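Local coordinates for protein-tyrosine-phosphatase PTP1 (Arabidopsis thaliana, PDB 6KRW), which removes phosphate from phosphotyrosine in proteins, acting on the MAP kinase MPK6 and modulating plant defence responses, at residues A[217-220]-A[221-225]; A[225-228]-A[229-232]; A[297-300]-A[301-304]. One frame throughout, in Å; residues are numbered along the deposited sequence.

Contact 1: residues A[217-220]-A[221-225]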
loop_
_atom_site.group_PDB
_atom_site.type_symbol
_atom_site.label_atom_id
_atom_site.label_comp_id
_atom_site.label_asym_id
_atom_site.label_seq_id
_atom_site.Cartn_x
_atom_site.Cartn_y
_atom_site.Cartn_z
ATOM N N ARG A 217 -2.287 1.627 -12.744
ATOM C CA ARG A 217 -1.638 2.910 -13.102
ATOM C C ARG A 217 -2.604 4.081 -12.900
ATOM O O ARG A 217 -2.131 5.172 -12.569
ATOM C CB ARG A 217 -1.052 2.826 -14.510
ATOM C CG ARG A 217 0.186 1.947 -14.562
ATOM C CD ARG A 217 0.875 1.947 -15.905
ATOM N NE ARG A 217 -0.008 1.600 -16.998
ATOM C CZ ARG A 217 -0.501 2.447 -17.889
ATOM N NH1 ARG A 217 -0.224 3.739 -17.820
ATOM N NH2 ARG A 217 -1.266 1.991 -18.859
ATOM N N GLU A 218 -3.913 3.889 -13.089
ATOM C CA GLU A 218 -4.840 5.003 -12.802
ATOM C C GLU A 218 -4.784 5.372 -11.314
ATOM O O GLU A 218 -4.883 6.565 -10.994
ATOM C CB GLU A 218 -6.249 4.637 -13.258
ATOM C CG GLU A 218 -7.195 5.801 -13.084
ATOM C CD GLU A 218 -8.600 5.587 -13.618
ATOM O OE1 GLU A 218 -8.753 4.929 -14.651
ATOM O OE2 GLU A 218 -9.489 5.956 -12.894
ATOM N N ILE A 219 -4.640 4.392 -10.426
ATOM C CA ILE A 219 -4.496 4.729 -8.977
ATOM C C ILE A 219 -3.287 5.658 -8.818
ATOM O O ILE A 219 -3.411 6.711 -8.193
ATOM C CB ILE A 219 -4.336 3.464 -8.129
ATOM C CG1 ILE A 219 -5.521 2.510 -8.267
ATOM C CG2 ILE A 219 -4.050 3.833 -6.670
ATOM C CD1 ILE A 219 -5.334 1.178 -7.587
ATOM N N LEU A 220 -2.156 5.300 -9.420
ATOM C CA LEU A 220 -0.951 6.153 -9.281
ATOM C C LEU A 220 -1.200 7.528 -9.898
ATOM O O LEU A 220 -0.821 8.551 -9.295
ATOM C CB LEU A 220 0.238 5.446 -9.940
ATOM C CG LEU A 220 1.515 6.275 -10.046
ATOM C CD1 LEU A 220 1.973 6.734 -8.658
ATOM C CD2 LEU A 220 2.617 5.471 -10.729
ATOM N N LYS A 221 -1.863 7.569 -11.057
ATOM C CA LYS A 221 -2.120 8.866 -11.721
ATOM C C LYS A 221 -2.987 9.759 -10.826
ATOM O O LYS A 221 -2.709 10.984 -10.760
ATOM C CB LYS A 221 -2.790 8.627 -13.063
ATOM C CG LYS A 221 -1.890 7.986 -14.102
ATOM C CD LYS A 221 -2.623 7.685 -15.399
ATOM C CE LYS A 221 -1.783 6.880 -16.374
ATOM N NZ LYS A 221 -0.590 7.630 -16.837
ATOM N N ARG A 222 -3.967 9.181 -10.137
ATOM C CA ARG A 222 -4.836 9.992 -9.239
ATOM C C ARG A 222 -4.049 10.472 -8.015
ATOM O O ARG A 222 -4.395 11.498 -7.439
ATOM C CB ARG A 222 -6.065 9.184 -8.831
ATOM C CG ARG A 222 -7.022 8.949 -9.991
ATOM C CD ARG A 222 -8.225 8.123 -9.585
ATOM N NE ARG A 222 -9.142 7.996 -10.724
ATOM C CZ ARG A 222 -9.971 8.932 -11.136
ATOM N NH1 ARG A 222 -10.740 8.710 -12.197
ATOM N NH2 ARG A 222 -10.022 10.083 -10.490
ATOM N N LEU A 223 -2.986 9.757 -7.651
ATOM C CA LEU A 223 -2.235 10.099 -6.415
ATOM C C LEU A 223 -1.010 10.959 -6.719
ATOM O O LEU A 223 -0.400 11.443 -5.743
ATOM C CB LEU A 223 -1.845 8.813 -5.688
ATOM C CG LEU A 223 -3.007 7.939 -5.204
ATOM C CD1 LEU A 223 -2.478 6.778 -4.364
ATOM C CD2 LEU A 223 -4.052 8.743 -4.421
ATOM N N TYR A 224 -0.657 11.176 -7.985
ATOM C CA TYR A 224 0.484 12.075 -8.306
ATOM C C TYR A 224 0.289 13.437 -7.632
ATOM O O TYR A 224 1.305 14.039 -7.194
ATOM C CB TYR A 224 0.600 12.298 -9.812
ATOM C CG TYR A 224 1.249 11.197 -10.620
ATOM C CD1 TYR A 224 2.319 10.459 -10.144
ATOM C CD2 TYR A 224 0.827 10.939 -11.917
ATOM C CE1 TYR A 224 2.921 9.478 -10.920
ATOM C CE2 TYR A 224 1.414 9.961 -12.702
ATOM C CZ TYR A 224 2.473 9.228 -12.204
ATOM O OH TYR A 224 3.057 8.268 -12.984
ATOM N N GLN A 225 -0.967 13.874 -7.507
ATOM C CA GLN A 225 -1.334 15.246 -7.064
ATOM C C GLN A 225 -1.268 15.365 -5.537
ATOM O O GLN A 225 -1.286 16.497 -5.040
ATOM C CB GLN A 225 -2.745 15.610 -7.540
ATOM C CG GLN A 225 -3.042 15.169 -8.964
ATOM C CD GLN A 225 -2.235 15.938 -9.981
ATOM O OE1 GLN A 225 -1.889 17.099 -9.775
ATOM N NE2 GLN A 225 -1.950 15.300 -11.106
#
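Two nitrogens of Arg222 converge on a single oxygen of Glu218: NE donates to OE2 over 3.0 Å and NH1 of Arg222 reaches the same OE2 of Glu218 over 3.1 Å. This is an i to i+4 salt bridge on the alpha-helix 214-223 of the tyrosine phosphatase domain. The NE bond uses the anti lone pair of OE2, whereas NH1 approaches from above the carboxylate plane. OE2 lies at the guanidinium edge, in its plane, although the carboxylate is turned 51° away from that plane. Reach is provided by two extended chains that run side by side, Glu218 with CG anti to its backbone N (chi1 -175°). The other carboxylate oxygen, OE1, hydrogen-bonds to Thr175 OG1, which probably helps to fix the rotation of the carboxylate.

One residue earlier, Arg217 and Lys221 also run alongside each other, with NH1 of Arg217 and NZ of Lys221 4.0 Å apart. They share the carboxylates of Asp301 and Glu298 on helix 285-303, each forming salt bridges to both, and these acids hold the two cations side by side. The Arg217 NE is taken by Thr213.

The inner face of the helix is apolar. Ile219 CG2 lies 4.1 Å from Leu223 CD1, and beyond them Tyr247 of helix 242-259 touches both residues, while Leu223 reaches strand 131-134. The backbone opens at the C-terminal end: Tyr224 N meets Leu220 O only weakly, and Leu223 N donates to Leu220 O from above the carbonyl plane. Tyr224 folds back across Leu220, its hydroxyl bonded to Glu298. Leu220 CG lies 3.6 Å from Tyr224 CE1, and Leu220 O sits 3.6 Å above one face of the Tyr224 ring, offset toward its rim.

Contact 2: residues A[225-228]-A[229-232]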
loop_
_atom_site.group_PDB
_atom_site.type_symbol
_atom_site.label_atom_id
_atom_site.label_comp_id
_atom_site.label_asym_id
_atom_site.label_seq_id
_atom_site.Cartn_x
_atom_site.Cartn_y
_atom_site.Cartn_z
ATOM N N GLN A 225 -0.967 13.874 -7.507
ATOM C CA GLN A 225 -1.334 15.246 -7.064
ATOM C C GLN A 225 -1.268 15.365 -5.537
ATOM O O GLN A 225 -1.286 16.497 -5.040
ATOM C CB GLN A 225 -2.745 15.610 -7.540
ATOM C CG GLN A 225 -3.042 15.169 -8.964
ATOM C CD GLN A 225 -2.235 15.938 -9.981
ATOM O OE1 GLN A 225 -1.889 17.099 -9.775
ATOM N NE2 GLN A 225 -1.950 15.300 -11.106
ATOM N N VAL A 226 -1.204 14.251 -4.812
ATOM C CA VAL A 226 -1.387 14.268 -3.339
ATOM C C VAL A 226 -0.025 14.508 -2.709
ATOM O O VAL A 226 0.844 13.654 -2.800
ATOM C CB VAL A 226 -2.009 12.952 -2.849
ATOM C CG1 VAL A 226 -2.208 12.970 -1.340
ATOM C CG2 VAL A 226 -3.316 12.643 -3.573
ATOM N N PRO A 227 0.204 15.655 -2.048
ATOM C CA PRO A 227 1.507 15.943 -1.467
ATOM C C PRO A 227 1.884 14.896 -0.425
ATOM O O PRO A 227 1.091 14.578 0.457
ATOM C CB PRO A 227 1.347 17.324 -0.824
ATOM C CG PRO A 227 0.178 17.918 -1.553
ATOM C CD PRO A 227 -0.747 16.758 -1.855
ATOM N N PRO A 228 3.091 14.308 -0.516
ATOM C CA PRO A 228 3.566 13.392 0.523
ATOM C C PRO A 228 3.499 13.961 1.948
ATOM O O PRO A 228 3.276 13.209 2.875
ATOM C CB PRO A 228 5.012 13.143 0.095
ATOM C CG PRO A 228 4.941 13.218 -1.405
ATOM C CD PRO A 228 4.000 14.358 -1.680
ATOM N N SER A 229 3.619 15.278 2.095
ATOM C CA SER A 229 3.594 15.916 3.435
ATOM C C SER A 229 2.196 15.851 4.070
ATOM O O SER A 229 2.093 16.153 5.257
ATOM C CB SER A 229 4.077 17.331 3.353
ATOM O OG SER A 229 3.215 18.108 2.542
ATOM N N LEU A 230 1.160 15.474 3.321
ATOM C CA LEU A 230 -0.213 15.399 3.907
ATOM C C LEU A 230 -0.301 14.208 4.862
ATOM O O LEU A 230 -1.136 14.232 5.775
ATOM C CB LEU A 230 -1.253 15.221 2.802
ATOM C CG LEU A 230 -2.131 16.406 2.454
ATOM C CD1 LEU A 230 -1.288 17.593 2.027
ATOM C CD2 LEU A 230 -3.089 15.961 1.359
ATOM N N GLY A 231 0.500 13.179 4.617
ATOM C CA GLY A 231 0.538 12.024 5.524
ATOM C C GLY A 231 0.762 10.738 4.752
ATOM O O GLY A 231 0.803 10.735 3.524
ATOM N N PRO A 232 0.979 9.617 5.464
ATOM C CA PRO A 232 1.188 8.334 4.818
ATOM C C PRO A 232 -0.043 7.895 4.011
ATOM O O PRO A 232 -1.153 8.140 4.406
ATOM C CB PRO A 232 1.469 7.352 5.968
ATOM C CG PRO A 232 1.766 8.223 7.166
ATOM C CD PRO A 232 0.989 9.512 6.927
HETATM O O HOH W 1 0.301 11.953 1.002
#
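The methyl CD1 of Leu230 stands obliquely above the CB-CG-CD side of the puckered Pro227 ring, nearly equidistant from these three carbons: it is 3.9 Å from Pro227 CG and about as far from CB and CD. At the rim of the same ring, Ser229 OG comes within 3.9 Å of Pro227 CB. The second Leu230 branch, CD2, lies between Pro227 CD and Val226 CG1, 4.1 Å from the latter, and the side chains of Val226 and Leu230 cross at about a right angle. Leu230 holds this place with an unusual first torsion, chi1 -107°, well off a staggered value.

The backbone beneath forms two overlapping beta turns, a short 3-10 segment. Leu230 N donates to Pro227 O over 3.0 Å, and Gly231 N donates to Pro228 O over 3.3 Å; both donors stand above the carbonyl planes. Pro227 O has a second partner, a water that also donates to Gly231 O and so bridges the two ends of the turn. Gly231 leaves the turn at phi 145°, where a side chain would press on the preceding carbonyl oxygen and on Pro232 CD.

The turns connect helix 214-223 to strand 233-236, which leads into the catalytic Cys237; the turns themselves lie away from that site. Leu230 O accepts a bond from His128 ND1 and its side chain touches Pro130, in the link between helix 117-126 and strand 131-134.

Contact 3: residues A[297-300]-A[301-304]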
loop_
_atom_site.group_PDB
_atom_site.type_symbol
_atom_site.label_atom_id
_atom_site.label_comp_id
_atom_site.label_asym_id
_atom_site.label_seq_id
_atom_site.Cartn_x
_atom_site.Cartn_y
_atom_site.Cartn_z
ATOM N N ASP A 297 5.010 0.674 -18.541
ATOM C CA ASP A 297 3.787 1.274 -19.153
ATOM C C ASP A 297 3.651 2.716 -18.659
ATOM O O ASP A 297 3.328 3.601 -19.470
ATOM C CB ASP A 297 2.545 0.457 -18.814
ATOM C CG ASP A 297 2.515 -0.881 -19.527
ATOM O OD1 ASP A 297 3.366 -1.091 -20.422
ATOM O OD2 ASP A 297 1.671 -1.733 -19.147
ATOM N N GLU A 298 3.973 2.951 -17.375
ATOM C CA GLU A 298 3.792 4.317 -16.847
ATOM C C GLU A 298 4.880 5.234 -17.402
ATOM O O GLU A 298 4.589 6.401 -17.717
ATOM C CB GLU A 298 3.710 4.335 -15.330
ATOM C CG GLU A 298 3.315 5.694 -14.802
ATOM C CD GLU A 298 1.953 6.182 -15.244
ATOM O OE1 GLU A 298 1.175 5.354 -15.713
ATOM O OE2 GLU A 298 1.688 7.371 -15.077
ATOM N N LEU A 299 6.120 4.756 -17.470
ATOM C CA LEU A 299 7.224 5.559 -18.056
ATOM C C LEU A 299 6.933 5.882 -19.533
ATOM O O LEU A 299 7.330 6.980 -19.964
ATOM C CB LEU A 299 8.553 4.821 -17.912
ATOM C CG LEU A 299 9.115 4.762 -16.489
ATOM C CD1 LEU A 299 10.316 3.838 -16.409
ATOM C CD2 LEU A 299 9.473 6.163 -15.989
ATOM N N GLU A 300 6.244 5.002 -20.267
ATOM C CA GLU A 300 5.847 5.299 -21.668
ATOM C C GLU A 300 4.818 6.435 -21.680
ATOM O O GLU A 300 4.970 7.337 -22.530
ATOM C CB GLU A 300 5.314 4.044 -22.347
ATOM C CG GLU A 300 6.390 3.067 -22.709
ATOM C CD GLU A 300 5.915 1.742 -23.283
ATOM O OE1 GLU A 300 4.675 1.455 -23.257
ATOM O OE2 GLU A 300 6.796 1.004 -23.796
ATOM N N ASP A 301 3.860 6.426 -20.751
ATOM C CA ASP A 301 2.873 7.532 -20.633
ATOM C C ASP A 301 3.593 8.834 -20.290
ATOM O O ASP A 301 3.291 9.857 -20.925
ATOM C CB ASP A 301 1.838 7.242 -19.556
ATOM C CG ASP A 301 0.702 6.369 -20.028
ATOM O OD1 ASP A 301 0.718 5.970 -21.201
ATOM O OD2 ASP A 301 -0.182 6.101 -19.212
ATOM N N LEU A 302 4.536 8.784 -19.342
ATOM C CA LEU A 302 5.180 10.023 -18.831
ATOM C C LEU A 302 6.038 10.649 -19.936
ATOM O O LEU A 302 6.199 11.881 -19.928
ATOM C CB LEU A 302 6.006 9.709 -17.578
ATOM C CG LEU A 302 5.188 9.399 -16.324
ATOM C CD1 LEU A 302 6.046 8.710 -15.272
ATOM C CD2 LEU A 302 4.540 10.663 -15.766
ATOM N N THR A 303 6.530 9.842 -20.878
ATOM C CA THR A 303 7.475 10.352 -21.909
ATOM C C THR A 303 6.785 10.483 -23.266
ATOM O O THR A 303 7.483 10.837 -24.236
ATOM C CB THR A 303 8.697 9.442 -22.030
ATOM O OG1 THR A 303 8.263 8.118 -22.357
ATOM C CG2 THR A 303 9.511 9.440 -20.756
ATOM N N ALA A 304 5.485 10.184 -23.342
ATOM C CA ALA A 304 4.783 10.157 -24.652
ATOM C C ALA A 304 4.959 11.498 -25.372
ATOM O O ALA A 304 4.733 12.563 -24.747
ATOM C CB ALA A 304 3.330 9.807 -24.464
HETATM O O HOH W 2 1.686 2.876 -21.598
#
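Asp301 opens the last turn of helix 285-303, its amide donating to Asp297 O over 3.1 Å. A water donates to that carbonyl and, over a long 3.3 Å, to Asp301 OD1, a loose bridge between the carboxylate and the backbone. The other oxygen, OD2, comes within 3.8 Å of Glu298 OE1. The two side chains cross at about a right angle, their carboxylate planes 76° apart, and the cations of Arg217 and Lys221 probably make the closeness of the like charges tolerable. Glu298 is brought there by a bend at chi2 (62°), with Tyr224 also among its polar partners.

Leu302 follows, its N bonded to Glu298 O over 2.9 Å. Its CD1 lies obliquely across the chain of Glu298, 4.1 Å from CG, and its side chain also packs on Ile254 of helix 242-259.

At Thr303, which touches Cys13, His14 and Leu17 of helix 7-24, the helical bonding gives way: the amide makes weak bonds to Leu299 O and Glu300 O. The hydroxyl adds a stronger bond to the first of these carbonyls, OG1 donating to Leu299 O over 2.8 Å from a position between backbone N and carbonyl carbon (chi1 58°). A valine in place of Thr303 would probably cost Leu299 O its short hydroxyl bond, leaving the weak amide bond to do more of the closing.

At Ala304 the chain leaves the helical path; its N donates to Asp301 O over 3.3 Å. This is a helix C-terminus at which a threonine hydroxyl returns to the carbonyl four residues back, here completing the C-terminal helix of the phosphatase domain.

How the contacts relate
Along the chain the three contacts come in order, contact 1 running into contact 2 through Gln225 and contact 3 following some 65 residues later. Contact 1 lies on the last turns of helix 214-223 and the residues that follow, and contact 2 carries the chain from there to strand 233-236; their centres are 12 Å apart. Contact 3 closes helix 285-303, its centre 13 Å from that of contact 1. Those two meet through side chains, Arg217 NH1 to Asp301 OD2 at 2.7 Å. Contacts 2 and 3 do not touch, with centres 23 Å apart. Helix 214-223 is thus packed against helix 285-303, while the chain goes on to the central sheet.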